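Local atomic coordinates of aminotransferase (Streptomyces pactum, PDB entry 4ZM4), a protein that belongs to the class-III aminotransferase family, carries the fold of the pyridoxal-phosphate-dependent aminotransferases and binds pyridoxal-5'-phosphate. Residues R77-A82 and V321-G326; G113-R118 and G292-M297; R135-R140 and G245-F250; Q343-T348 and D430-V435; T367-A372 and W421-A426. The protein carries 1 engineered substitution. All blocks are in the same frame, centred on the assembly; numbering follows the deposited sequence.

In the fold
The contacts fall into two touching pairs and one lone helix crossing. Contacts 2 and 3 both reach the seven-stranded mixed sheet; their centres are about 13 Å apart, and Ala296 CB of the first meets Met247 CE of the second at 3.5 Å. On the opposite side of the chain's centre, contacts 4 and 5 lie about 10 Å apart between centres and join where Met345 CB packs on Leu423 CD1 at 3.6 Å. Contact 1 touches none of the others and, like contacts 2 and 3, reaches the second subunit. Phe422 of contact 5 has its side chain about 5 Å from P3B; that of Arg118 in contact 2 is farther off, about 13 Å from pyridoxal-5'-phosphate.

Contact 1. Residues R77-A82 and V321-G326; sequences REVLDA and VVAMLG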
# COMPACT_ATOMS: atom_id res chain seq x y z
N ARG B 77 -15.35 8.52 16.05
CA ARG B 77 -15.35 7.48 17.08
C ARG B 77 -16.06 6.18 16.69
O ARG B 77 -15.59 5.09 17.02
CB ARG B 77 -15.86 8.04 18.42
CG ARG B 77 -14.77 8.83 19.16
CD ARG B 77 -15.15 9.27 20.59
NE ARG B 77 -14.99 8.18 21.58
CZ ARG B 77 -13.81 7.74 22.05
NH1 ARG B 77 -12.65 8.25 21.62
NH2 ARG B 77 -13.80 6.76 22.95
N GLU B 78 -17.17 6.29 15.97
CA GLU B 78 -17.89 5.13 15.49
C GLU B 78 -17.03 4.21 14.66
O GLU B 78 -17.33 3.03 14.55
CB GLU B 78 -19.11 5.55 14.67
CG GLU B 78 -20.21 6.19 15.50
CD GLU B 78 -21.27 6.82 14.63
OE1 GLU B 78 -21.00 7.91 14.06
OE2 GLU B 78 -22.38 6.24 14.50
N VAL B 79 -15.97 4.74 14.08
CA VAL B 79 -15.05 3.95 13.30
C VAL B 79 -13.75 3.64 14.06
O VAL B 79 -13.24 2.53 13.94
CB VAL B 79 -14.78 4.65 11.94
CG1 VAL B 79 -13.75 3.92 11.10
CG2 VAL B 79 -16.10 4.80 11.16
N LEU B 80 -13.19 4.60 14.78
CA LEU B 80 -12.08 4.32 15.73
C LEU B 80 -12.40 3.08 16.52
O LEU B 80 -11.61 2.15 16.55
CB LEU B 80 -11.82 5.50 16.72
CG LEU B 80 -11.56 5.29 18.26
CD1 LEU B 80 -10.21 4.69 18.65
CD2 LEU B 80 -11.74 6.58 19.03
N ASP B 81 -13.55 3.10 17.19
CA ASP B 81 -13.87 2.08 18.18
C ASP B 81 -13.92 0.70 17.58
O ASP B 81 -13.46 -0.26 18.20
CB ASP B 81 -15.23 2.38 18.84
CG ASP B 81 -15.19 3.59 19.77
OD1 ASP B 81 -14.08 4.07 20.11
OD2 ASP B 81 -16.29 4.04 20.17
N ALA B 82 -14.50 0.58 16.39
CA ALA B 82 -14.54 -0.72 15.71
C ALA B 82 -13.11 -1.21 15.37
O ALA B 82 -12.77 -2.39 15.60
CB ALA B 82 -15.41 -0.65 14.46
N VAL B 321 -13.67 -0.95 6.91
CA VAL B 321 -14.59 -0.88 5.78
C VAL B 321 -15.99 -1.18 6.28
O VAL B 321 -16.94 -0.46 5.94
CB VAL B 321 -14.20 -1.86 4.63
CG1 VAL B 321 -15.28 -1.96 3.57
CG2 VAL B 321 -12.90 -1.42 3.97
N VAL B 322 -16.13 -2.21 7.10
CA VAL B 322 -17.44 -2.60 7.65
C VAL B 322 -18.08 -1.50 8.50
O VAL B 322 -19.25 -1.18 8.35
CB VAL B 322 -17.32 -3.90 8.46
CG1 VAL B 322 -18.56 -4.13 9.35
CG2 VAL B 322 -17.08 -5.08 7.52
N ALA B 323 -17.29 -0.91 9.38
CA ALA B 323 -17.80 0.19 10.22
C ALA B 323 -18.15 1.43 9.38
O ALA B 323 -19.18 2.06 9.61
CB ALA B 323 -16.78 0.55 11.30
N MET B 324 -17.32 1.75 8.39
CA MET B 324 -17.50 2.99 7.64
C MET B 324 -18.65 2.85 6.69
O MET B 324 -19.53 3.71 6.64
CB MET B 324 -16.23 3.35 6.89
CG MET B 324 -16.27 4.69 6.18
SD MET B 324 -16.50 6.12 7.26
CE MET B 324 -16.06 7.45 6.13
N LEU B 325 -18.66 1.75 5.93
CA LEU B 325 -19.75 1.56 4.97
C LEU B 325 -21.07 1.22 5.70
O LEU B 325 -22.14 1.61 5.23
CB LEU B 325 -19.39 0.50 3.94
CG LEU B 325 -18.22 0.78 3.00
CD1 LEU B 325 -18.12 -0.26 1.89
CD2 LEU B 325 -18.33 2.17 2.39
N GLY B 326 -20.98 0.54 6.85
CA GLY B 326 -22.14 0.33 7.72
C GLY B 326 -22.74 1.63 8.19
O GLY B 326 -23.96 1.84 8.07
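Val79 and Ala82, one helical turn apart, meet Ala323 and Met324 where two helices pack antiparallel. The N-to-C directions of the two short segments differ by 158° and their axes approach to 8.9 Å, a spacing consistent with the alanines that meet there.

The side chain of Val79 can be followed atom by atom. Its CB leaves the backbone toward the helix of residues 321-326, and the two methyls then part. CG1 stands anti to the backbone N (chi1 176°), which leaves CG2 beside that N as the branch that does the touching. CG2 lies 4.1 Å from Met324 SD and 4.3 Å from Ala323 CB, both at ordinary van der Waals range. Met324 presents its sulfur here because its chain bends at chi2 (61°); the same side chain also packs against Phe72 and Val280.

No hydrogen bond spans the two segments, and the polar end of Glu78 forms a salt bridge with Lys327, just beyond the second segment. On the opposite flank of the first helix, Leu80 packs on Ala84 of the second subunit. The closest approach between the two segments is methyl to methyl: Ala82 CB to Ala323 CB, 3.6 Å.

Contact 2. Residues G113-R118 and G292-M297; sequences GVEQVR and GRRHAM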
# COMPACT_ATOMS: atom_id res chain seq x y z
N GLY B 113 -21.94 -1.61 -9.99
CA GLY B 113 -21.09 -2.41 -10.88
C GLY B 113 -20.17 -3.41 -10.21
O GLY B 113 -19.31 -3.97 -10.88
N VAL B 114 -20.29 -3.58 -8.89
CA VAL B 114 -19.41 -4.48 -8.15
C VAL B 114 -20.17 -5.60 -7.47
O VAL B 114 -21.05 -5.34 -6.64
CB VAL B 114 -18.60 -3.73 -7.06
CG1 VAL B 114 -17.77 -4.70 -6.23
CG2 VAL B 114 -17.71 -2.67 -7.69
N GLU B 115 -19.82 -6.84 -7.81
CA GLU B 115 -20.32 -8.02 -7.11
C GLU B 115 -19.22 -8.76 -6.33
O GLU B 115 -19.50 -9.40 -5.33
CB GLU B 115 -20.97 -8.97 -8.11
CG GLU B 115 -22.20 -8.36 -8.78
CD GLU B 115 -22.83 -9.25 -9.86
OE1 GLU B 115 -22.13 -10.01 -10.54
OE2 GLU B 115 -24.06 -9.19 -10.01
N GLN B 116 -17.99 -8.70 -6.81
CA GLN B 116 -16.83 -9.30 -6.13
C GLN B 116 -15.67 -8.31 -6.15
O GLN B 116 -15.53 -7.50 -7.08
CB GLN B 116 -16.38 -10.56 -6.86
CG GLN B 116 -17.41 -11.67 -6.88
CD GLN B 116 -16.88 -12.92 -7.61
OE1 GLN B 116 -16.42 -12.85 -8.76
NE2 GLN B 116 -17.02 -14.06 -6.96
N VAL B 117 -14.80 -8.41 -5.15
CA VAL B 117 -13.66 -7.52 -5.05
C VAL B 117 -12.42 -8.28 -4.63
O VAL B 117 -12.50 -9.43 -4.20
CB VAL B 117 -13.89 -6.38 -4.01
CG1 VAL B 117 -15.02 -5.49 -4.42
CG2 VAL B 117 -14.19 -6.95 -2.61
N ARG B 118 -11.27 -7.61 -4.77
CA ARG B 118 -10.08 -7.95 -4.01
C ARG B 118 -9.57 -6.68 -3.36
O ARG B 118 -9.78 -5.58 -3.87
CB ARG B 118 -9.03 -8.58 -4.88
CG ARG B 118 -9.34 -10.03 -5.23
CD ARG B 118 -8.08 -10.84 -5.42
NE ARG B 118 -8.33 -12.16 -5.97
CZ ARG B 118 -7.38 -13.07 -6.15
NH1 ARG B 118 -6.11 -12.82 -5.83
NH2 ARG B 118 -7.70 -14.27 -6.64
N GLY B 292 -15.64 -5.83 -9.79
CA GLY B 292 -16.65 -5.68 -10.84
C GLY B 292 -17.68 -6.81 -10.72
O GLY B 292 -17.75 -7.49 -9.70
N ARG B 293 -18.45 -7.02 -11.79
CA ARG B 293 -19.38 -8.14 -11.82
C ARG B 293 -18.61 -9.43 -12.00
O ARG B 293 -17.39 -9.39 -12.31
CB ARG B 293 -20.41 -7.95 -12.92
CG ARG B 293 -21.38 -6.84 -12.57
CD ARG B 293 -22.45 -6.69 -13.62
NE ARG B 293 -23.37 -5.59 -13.31
CZ ARG B 293 -24.38 -5.63 -12.43
NH1 ARG B 293 -24.62 -6.72 -11.70
NH2 ARG B 293 -25.15 -4.56 -12.29
N ARG B 294 -19.29 -10.56 -11.82
CA ARG B 294 -18.60 -11.87 -11.83
C ARG B 294 -17.87 -12.16 -13.12
O ARG B 294 -16.78 -12.70 -13.11
CB ARG B 294 -19.55 -13.02 -11.50
CG ARG B 294 -19.93 -13.12 -10.02
CD ARG B 294 -21.41 -13.21 -9.75
NE ARG B 294 -21.83 -12.75 -8.45
CZ ARG B 294 -21.50 -13.30 -7.29
NH1 ARG B 294 -20.70 -14.37 -7.23
NH2 ARG B 294 -21.94 -12.74 -6.18
N HIS B 295 -18.44 -11.72 -14.24
CA HIS B 295 -17.80 -11.93 -15.53
C HIS B 295 -16.43 -11.22 -15.60
O HIS B 295 -15.42 -11.84 -15.87
CB HIS B 295 -18.70 -11.51 -16.71
CG HIS B 295 -18.22 -12.05 -18.03
ND1 HIS B 295 -17.61 -11.29 -19.00
CD2 HIS B 295 -18.17 -13.33 -18.49
CE1 HIS B 295 -17.24 -12.06 -20.02
NE2 HIS B 295 -17.57 -13.30 -19.72
N ALA B 296 -16.40 -9.93 -15.30
CA ALA B 296 -15.15 -9.15 -15.34
C ALA B 296 -14.12 -9.67 -14.34
O ALA B 296 -12.91 -9.53 -14.58
CB ALA B 296 -15.44 -7.67 -15.10
N MET B 297 -14.57 -10.26 -13.23
CA MET B 297 -13.67 -10.75 -12.19
C MET B 297 -13.28 -12.23 -12.32
O MET B 297 -12.68 -12.78 -11.40
CB MET B 297 -14.28 -10.50 -10.80
CG MET B 297 -14.43 -9.02 -10.47
SD MET B 297 -12.80 -8.26 -10.35
CE MET B 297 -12.36 -8.75 -8.67
O HOH W 1 -22.00 -9.87 -4.88
O HOH W 2 -15.90 -13.89 -11.08
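Glu115 turns CG beside its own backbone N (chi1 -64°) and runs on extended, which carries its carboxylate to Arg293 and Arg294. Arg293, extended from CG to NE, brings NH1 to 3.0 Å from Glu115 OE2. That oxygen sits at the guanidinium edge and in its plane, although the carboxylate itself is turned 81° from it. The other oxygen has two partners in Arg294: OE1 accepts the backbone N at 3.2 Å through its anti lone pair, and forms a longer salt bridge of 3.5 Å with NE.

Next to this network the backbones form a classic beta bulge, with Glu115 and Gln116 both facing Gly292. Glu115 N reaches Gly292 O at 2.9 Å from above the carbonyl plane, whereas Gln116 N lies at 3.1 Å almost straight out beyond the oxygen (C=O...N 169°). Gly292 N returns a bond to Gln116 O at 3.2 Å. The Gln116 and Arg294 side chains cross at about a right angle, Gln116 CG lying over one guanidinium face, and Met297 CE packs 3.8 Å from Gln116 O.

Strand 116-120 is an outer strand of the large sheet within this chain, and Arg118 bonds to Ala26, Ser30 and Ser32 of the second subunit. Arg293 has a further carboxylate in Glu271. With two arginines and a backbone N-H around it, Glu115 would be expected to stay ionised.

Contact 3. Residues R135-R140 and G245-F250; sequences RATTGR and GAMLVF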
# COMPACT_ATOMS: atom_id res chain seq x y z
N ARG B 135 -5.53 -6.51 -18.86
CA ARG B 135 -4.59 -7.04 -19.87
C ARG B 135 -4.72 -8.55 -19.94
O ARG B 135 -4.78 -9.13 -21.04
CB ARG B 135 -3.16 -6.61 -19.56
CG ARG B 135 -2.92 -5.11 -19.67
CD ARG B 135 -1.51 -4.72 -19.24
NE ARG B 135 -1.08 -3.48 -19.88
CZ ARG B 135 -0.77 -2.32 -19.28
NH1 ARG B 135 -0.82 -2.19 -17.94
NH2 ARG B 135 -0.39 -1.27 -20.07
N ALA B 136 -4.75 -9.22 -18.78
CA ALA B 136 -4.84 -10.69 -18.74
C ALA B 136 -6.16 -11.21 -19.35
O ALA B 136 -6.17 -12.24 -20.04
CB ALA B 136 -4.69 -11.22 -17.34
N THR B 137 -7.25 -10.47 -19.11
CA THR B 137 -8.58 -10.89 -19.50
C THR B 137 -8.80 -10.73 -21.01
O THR B 137 -9.37 -11.60 -21.66
CB THR B 137 -9.64 -10.11 -18.66
OG1 THR B 137 -9.45 -10.39 -17.27
CG2 THR B 137 -11.08 -10.49 -19.02
N THR B 138 -8.39 -9.59 -21.54
CA THR B 138 -8.58 -9.29 -22.95
C THR B 138 -7.48 -9.88 -23.81
O THR B 138 -7.61 -9.97 -25.02
CB THR B 138 -8.56 -7.78 -23.17
OG1 THR B 138 -7.34 -7.23 -22.64
CG2 THR B 138 -9.73 -7.11 -22.49
N GLY B 139 -6.36 -10.27 -23.21
CA GLY B 139 -5.19 -10.71 -23.98
C GLY B 139 -4.57 -9.55 -24.74
O GLY B 139 -3.87 -9.77 -25.72
N ARG B 140 -4.82 -8.32 -24.31
CA ARG B 140 -4.28 -7.13 -24.96
C ARG B 140 -3.37 -6.45 -23.97
O ARG B 140 -3.28 -6.88 -22.83
CB ARG B 140 -5.41 -6.18 -25.40
CG ARG B 140 -6.46 -6.85 -26.29
CD ARG B 140 -7.67 -5.92 -26.50
NE ARG B 140 -8.75 -6.53 -27.28
CZ ARG B 140 -9.87 -5.92 -27.64
NH1 ARG B 140 -10.07 -4.65 -27.31
NH2 ARG B 140 -10.82 -6.57 -28.31
N GLY B 245 -14.57 -4.24 -27.02
CA GLY B 245 -14.12 -5.30 -26.13
C GLY B 245 -13.04 -4.85 -25.18
O GLY B 245 -12.29 -5.66 -24.65
N ALA B 246 -12.93 -3.54 -24.96
CA ALA B 246 -12.02 -2.97 -23.97
C ALA B 246 -12.72 -2.85 -22.64
O ALA B 246 -13.89 -2.50 -22.58
CB ALA B 246 -11.53 -1.61 -24.43
N MET B 247 -12.03 -3.12 -21.54
CA MET B 247 -12.64 -2.97 -20.21
C MET B 247 -12.64 -1.50 -19.84
O MET B 247 -11.65 -0.80 -20.06
CB MET B 247 -11.92 -3.84 -19.16
CG MET B 247 -12.00 -5.32 -19.50
SD MET B 247 -11.42 -6.42 -18.19
CE MET B 247 -12.84 -6.44 -17.09
N LEU B 248 -13.76 -1.02 -19.33
CA LEU B 248 -13.85 0.33 -18.81
C LEU B 248 -13.57 0.27 -17.30
O LEU B 248 -14.25 -0.46 -16.57
CB LEU B 248 -15.23 0.96 -19.10
CG LEU B 248 -15.49 2.39 -18.56
CD1 LEU B 248 -14.44 3.38 -19.00
CD2 LEU B 248 -16.86 2.87 -19.00
N VAL B 249 -12.52 1.00 -16.88
CA VAL B 249 -12.12 1.06 -15.48
C VAL B 249 -12.39 2.45 -14.92
O VAL B 249 -11.74 3.41 -15.30
CB VAL B 249 -10.62 0.71 -15.30
CG1 VAL B 249 -10.29 0.55 -13.84
CG2 VAL B 249 -10.25 -0.60 -16.01
N PHE B 250 -13.33 2.55 -13.98
CA PHE B 250 -13.53 3.80 -13.26
C PHE B 250 -12.63 3.76 -12.05
O PHE B 250 -12.76 2.89 -11.18
CB PHE B 250 -14.99 3.98 -12.79
CG PHE B 250 -15.93 4.52 -13.84
CD1 PHE B 250 -15.53 4.72 -15.14
CD2 PHE B 250 -17.25 4.76 -13.52
CE1 PHE B 250 -16.42 5.19 -16.11
CE2 PHE B 250 -18.15 5.21 -14.48
CZ PHE B 250 -17.73 5.43 -15.78
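A helix end packs here against the start of a strand of the large central sheet: Thr137 and Thr138 end helix 123-138 and Arg140 follows in the loop, while Gly245, Ala246 and Met247 lead from helix 233-244 into strand 247-251. Thr138 supplies the middle of the contact. Its CG2 lies 3.6 Å from Gly245 O and 4.2 Å from Met247 CG, while OG1 is turned back between its own backbone N and carbonyl carbon (chi1 55°). There OG1 accepts Arg140 N at 3.2 Å, which makes an ST turn at the helix end, and it is also bonded to Ala134 O.

Next to it, Met247 bends at chi3 and crosses Thr137 at about a right angle, its SD 4.1 Å from Thr137 CB. The Arg140 side chain runs out extended until its guanidinium reaches the Gly245 carbonyl. Gly245 O stands 3.5 Å above one face, offset toward the rim, so no N-H of the group points at it. The N-H groups are used elsewhere: NH1 on Ile212 O and NH2 on Ser244 O, which ties the arginine to the neighbouring strand and to the end of helix 233-244.

Gly139 and Gly245 each follow a helix directly, with positive phi (68° and 82°). A helix end packed against the start of an inner strand of a mostly parallel sheet is typical of the layered alpha/beta large domain of fold-type I pyridoxal-phosphate proteins.

Contact 4. Residues Q343-T348 and D430-V435; sequences QYMEDT and DVIDKV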
# COMPACT_ATOMS: atom_id res chain seq x y z
N GLN B 343 -23.04 23.30 -1.11
CA GLN B 343 -23.69 24.44 -1.70
C GLN B 343 -23.40 25.65 -0.85
O GLN B 343 -23.09 26.74 -1.37
CB GLN B 343 -25.21 24.21 -1.81
CG GLN B 343 -25.95 25.31 -2.58
CD GLN B 343 -25.68 25.26 -4.06
OE1 GLN B 343 -24.99 26.11 -4.61
NE2 GLN B 343 -26.23 24.25 -4.73
N TYR B 344 -23.55 25.50 0.46
CA TYR B 344 -23.32 26.63 1.35
C TYR B 344 -21.87 27.11 1.26
O TYR B 344 -21.62 28.32 1.33
CB TYR B 344 -23.71 26.30 2.79
CG TYR B 344 -23.75 27.52 3.70
CD1 TYR B 344 -24.64 28.57 3.44
CD2 TYR B 344 -22.93 27.62 4.81
CE1 TYR B 344 -24.68 29.69 4.25
CE2 TYR B 344 -22.98 28.71 5.64
CZ TYR B 344 -23.86 29.75 5.36
OH TYR B 344 -23.91 30.85 6.19
N MET B 345 -20.91 26.19 1.14
CA MET B 345 -19.51 26.61 1.03
C MET B 345 -19.34 27.32 -0.29
O MET B 345 -18.74 28.39 -0.33
CB MET B 345 -18.53 25.43 1.14
CG MET B 345 -17.06 25.84 0.98
SD MET B 345 -16.38 26.77 2.40
CE MET B 345 -15.98 25.39 3.48
N GLU B 346 -19.87 26.72 -1.36
CA GLU B 346 -19.79 27.34 -2.67
C GLU B 346 -20.37 28.76 -2.65
O GLU B 346 -19.69 29.69 -3.08
CB GLU B 346 -20.49 26.50 -3.73
CG GLU B 346 -20.50 27.16 -5.10
CD GLU B 346 -21.13 26.32 -6.19
OE1 GLU B 346 -21.64 25.20 -5.92
OE2 GLU B 346 -21.07 26.77 -7.35
N ASP B 347 -21.59 28.93 -2.15
CA ASP B 347 -22.24 30.26 -2.15
C ASP B 347 -21.43 31.28 -1.34
O ASP B 347 -21.19 32.41 -1.78
CB ASP B 347 -23.69 30.20 -1.62
CG ASP B 347 -24.62 29.33 -2.50
OD1 ASP B 347 -24.33 29.11 -3.70
OD2 ASP B 347 -25.66 28.87 -1.97
N THR B 348 -20.97 30.86 -0.17
CA THR B 348 -20.19 31.72 0.74
C THR B 348 -18.89 32.19 0.12
O THR B 348 -18.58 33.38 0.14
CB THR B 348 -19.86 30.96 2.02
OG1 THR B 348 -21.08 30.55 2.65
CG2 THR B 348 -19.09 31.84 2.97
N ASP B 430 -21.45 27.12 10.93
CA ASP B 430 -20.63 28.05 11.70
C ASP B 430 -19.18 28.00 11.23
O ASP B 430 -18.53 29.04 11.10
CB ASP B 430 -20.69 27.78 13.22
CG ASP B 430 -22.08 28.07 13.84
OD1 ASP B 430 -22.32 27.59 14.98
OD2 ASP B 430 -22.92 28.79 13.25
N VAL B 431 -18.67 26.78 10.98
CA VAL B 431 -17.31 26.57 10.47
C VAL B 431 -17.10 27.31 9.14
O VAL B 431 -16.15 28.06 8.98
CB VAL B 431 -16.99 25.07 10.29
CG1 VAL B 431 -15.71 24.90 9.48
CG2 VAL B 431 -16.85 24.38 11.63
N ILE B 432 -18.04 27.12 8.23
CA ILE B 432 -17.99 27.76 6.93
C ILE B 432 -18.08 29.28 7.05
O ILE B 432 -17.43 29.99 6.28
CB ILE B 432 -19.12 27.20 6.03
CG1 ILE B 432 -18.84 25.71 5.72
CG2 ILE B 432 -19.26 28.00 4.75
CD1 ILE B 432 -20.02 24.91 5.24
N ASP B 433 -18.88 29.78 7.98
CA ASP B 433 -18.90 31.22 8.27
C ASP B 433 -17.52 31.71 8.76
O ASP B 433 -17.04 32.73 8.31
CB ASP B 433 -20.03 31.61 9.26
CG ASP B 433 -21.44 31.54 8.62
OD1 ASP B 433 -21.57 31.46 7.38
OD2 ASP B 433 -22.43 31.58 9.37
N LYS B 434 -16.87 30.96 9.65
CA LYS B 434 -15.48 31.29 10.02
C LYS B 434 -14.54 31.24 8.83
O LYS B 434 -13.64 32.06 8.71
CB LYS B 434 -14.94 30.36 11.10
CG LYS B 434 -15.56 30.55 12.47
CD LYS B 434 -14.75 29.83 13.55
CE LYS B 434 -15.48 29.87 14.89
NZ LYS B 434 -14.65 29.30 15.98
N VAL B 435 -14.74 30.27 7.95
CA VAL B 435 -13.87 30.16 6.78
C VAL B 435 -14.00 31.42 5.92
O VAL B 435 -13.00 31.98 5.47
CB VAL B 435 -14.18 28.90 5.96
CG1 VAL B 435 -13.53 28.96 4.59
CG2 VAL B 435 -13.72 27.66 6.74
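Ile432 is wrapped by Tyr344, Met345 and Thr348. Its CG2 lies 3.7 Å from Tyr344 CD2 and 3.8 Å from Thr348 OG1, and CG1, turned beside the backbone N, meets Met345 CE at 3.6 Å. Beside this cluster sits one polar bond: Tyr344 OH donates to Asp433 OD1 at 2.7 Å, using the syn lone pair of the carboxylate, whose plane is turned 62° from the ring.

The bodies that carry these side chains are helices 334-355 and 429-444, running nearly parallel in the C-terminal part of the chain. The directions of the short segments differ by 21°, with axes 10.0 Å apart, Ile432 between them and Tyr344 reaching across one flank.

Bonds within the helix position the first shell. Thr348 OG1 donates to Tyr344 O at 2.6 Å and at the same time stands 3.8 Å above the centre of the Tyr344 ring, covering one face of it. That carbonyl oxygen also takes Thr348 N, which comes from the other face of its plane. Met345 bends at chi2 and chi3, bringing SD to 4.2 Å from Val435 CG1. Beyond them Leu63 touches both Met345 and Val435, and Glu346 forms salt bridges with Arg350 and with Arg364 of strand 360-365.

Contact 5. Residues T367-A372 and W421-A426; sequences TLMSVA and WFLSTA
Met369 O takes the shortest bond of the contact, from Trp421 N at 2.6 Å, nearly in line with the carbonyl. Trp421 O completes the hydrogen-bonded antiparallel pair by accepting Met369 N at 3.2 Å in its carbonyl plane. One step along, Leu368 and Phe422 form a non-hydrogen-bonded pair, after which Leu423 N reaches Thr367 O at 3.0 Å.

On the face that carries Met369 and Trp421, the indole is the main platform. Val371 CG2 sits over its six-membered ring, 3.7 Å from the centroid and 12° off the normal, a CH-pi contact. With chi1 at 176°, CG2 lies beside the Val371 backbone N and anti to the carbonyl carbon, where it covers the ring. Met369 SD approaches the same ring obliquely in a Met-aromatic contact, at 54° from the normal, and also meets Leu423 CD1 at 4.1 Å. At the indole edge, a water bound to NE1 donates to Val371 O, bridging Val371 and Trp421.

The other face carries Leu368 and Phe422, side by side and pointing the same way, with Leu368 CD1 3.4 Å from Phe422 CE2. Arg258 bonds to both Thr367 OG1 and Leu423 O. Strand 421-422 is, within this chain, an outer strand of a three-stranded antiparallel sheet, and the Phe422 side chain comes to about 5 Å from bound P3B, an arrangement consistent with the small-domain side of the pocket in class-III aminotransferases.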
# COMPACT_ATOMS: atom_id res chain seq x y z
N THR B 367 -19.37 17.38 -2.07
CA THR B 367 -18.39 17.93 -1.16
C THR B 367 -16.98 17.96 -1.75
O THR B 367 -16.00 18.25 -1.06
CB THR B 367 -18.40 17.11 0.16
OG1 THR B 367 -18.42 15.71 -0.12
CG2 THR B 367 -19.62 17.47 0.96
N LEU B 368 -16.87 17.60 -3.03
CA LEU B 368 -15.61 17.67 -3.78
C LEU B 368 -15.67 19.02 -4.46
O LEU B 368 -16.70 19.38 -5.06
CB LEU B 368 -15.60 16.58 -4.81
CG LEU B 368 -14.47 15.61 -5.00
CD1 LEU B 368 -13.94 15.05 -3.71
CD2 LEU B 368 -14.99 14.50 -5.88
N MET B 369 -14.63 19.83 -4.30
CA MET B 369 -14.71 21.24 -4.64
C MET B 369 -13.32 21.82 -5.01
O MET B 369 -12.37 21.65 -4.24
CB MET B 369 -15.28 21.97 -3.42
CG MET B 369 -15.65 23.41 -3.64
SD MET B 369 -16.56 23.99 -2.19
CE MET B 369 -16.65 25.72 -2.68
N SER B 370 -13.24 22.52 -6.14
CA SER B 370 -12.01 23.30 -6.53
C SER B 370 -12.31 24.80 -6.47
O SER B 370 -13.38 25.25 -6.88
CB SER B 370 -11.26 22.91 -7.84
OG SER B 370 -12.01 23.10 -9.02
N VAL B 371 -11.34 25.54 -5.95
CA VAL B 371 -11.40 26.99 -5.81
C VAL B 371 -10.07 27.57 -6.28
O VAL B 371 -9.04 27.36 -5.65
CB VAL B 371 -11.63 27.43 -4.33
CG1 VAL B 371 -11.58 28.96 -4.21
CG2 VAL B 371 -12.95 26.92 -3.81
N ALA B 372 -10.11 28.29 -7.39
CA ALA B 372 -8.94 28.81 -8.03
C ALA B 372 -9.11 30.30 -8.34
O ALA B 372 -10.08 30.71 -8.95
CB ALA B 372 -8.65 28.03 -9.32
N TRP B 421 -10.56 20.86 -2.48
CA TRP B 421 -11.03 20.81 -1.08
C TRP B 421 -11.92 19.58 -0.91
O TRP B 421 -12.71 19.23 -1.82
CB TRP B 421 -11.91 22.04 -0.79
CG TRP B 421 -11.26 23.40 -0.90
CD1 TRP B 421 -10.01 23.69 -1.36
CD2 TRP B 421 -11.87 24.66 -0.58
NE1 TRP B 421 -9.81 25.04 -1.33
CE2 TRP B 421 -10.92 25.65 -0.84
CE3 TRP B 421 -13.12 25.03 -0.08
CZ2 TRP B 421 -11.20 27.01 -0.63
CZ3 TRP B 421 -13.39 26.36 0.11
CH2 TRP B 421 -12.43 27.34 -0.14
N PHE B 422 -11.87 18.97 0.26
CA PHE B 422 -12.68 17.79 0.59
C PHE B 422 -13.54 18.04 1.83
O PHE B 422 -13.14 17.72 2.96
CB PHE B 422 -11.76 16.60 0.86
CG PHE B 422 -11.03 16.12 -0.35
CD1 PHE B 422 -9.77 16.58 -0.64
CD2 PHE B 422 -11.60 15.18 -1.21
CE1 PHE B 422 -9.08 16.10 -1.73
CE2 PHE B 422 -10.90 14.72 -2.30
CZ PHE B 422 -9.64 15.18 -2.57
N LEU B 423 -14.74 18.59 1.63
CA LEU B 423 -15.61 18.93 2.79
C LEU B 423 -16.18 17.67 3.47
O LEU B 423 -16.17 16.58 2.91
CB LEU B 423 -16.72 19.90 2.39
CG LEU B 423 -16.29 21.11 1.55
CD1 LEU B 423 -17.48 22.01 1.28
CD2 LEU B 423 -15.18 21.92 2.21
N SER B 424 -16.67 17.86 4.69
CA SER B 424 -17.11 16.78 5.55
C SER B 424 -18.29 17.25 6.36
O SER B 424 -18.64 18.43 6.33
CB SER B 424 -15.99 16.39 6.51
OG SER B 424 -15.94 17.29 7.60
N THR B 425 -18.94 16.33 7.07
CA THR B 425 -20.12 16.70 7.87
C THR B 425 -19.70 17.55 9.04
O THR B 425 -20.54 18.20 9.66
CB THR B 425 -20.87 15.46 8.39
OG1 THR B 425 -19.97 14.66 9.13
CG2 THR B 425 -21.41 14.64 7.22
N ALA B 426 -18.40 17.58 9.33
CA ALA B 426 -17.88 18.46 10.40
C ALA B 426 -17.73 19.91 9.95
O ALA B 426 -17.51 20.79 10.79
CB ALA B 426 -16.56 17.95 10.92
O HOH W 3 -7.89 26.21 -3.54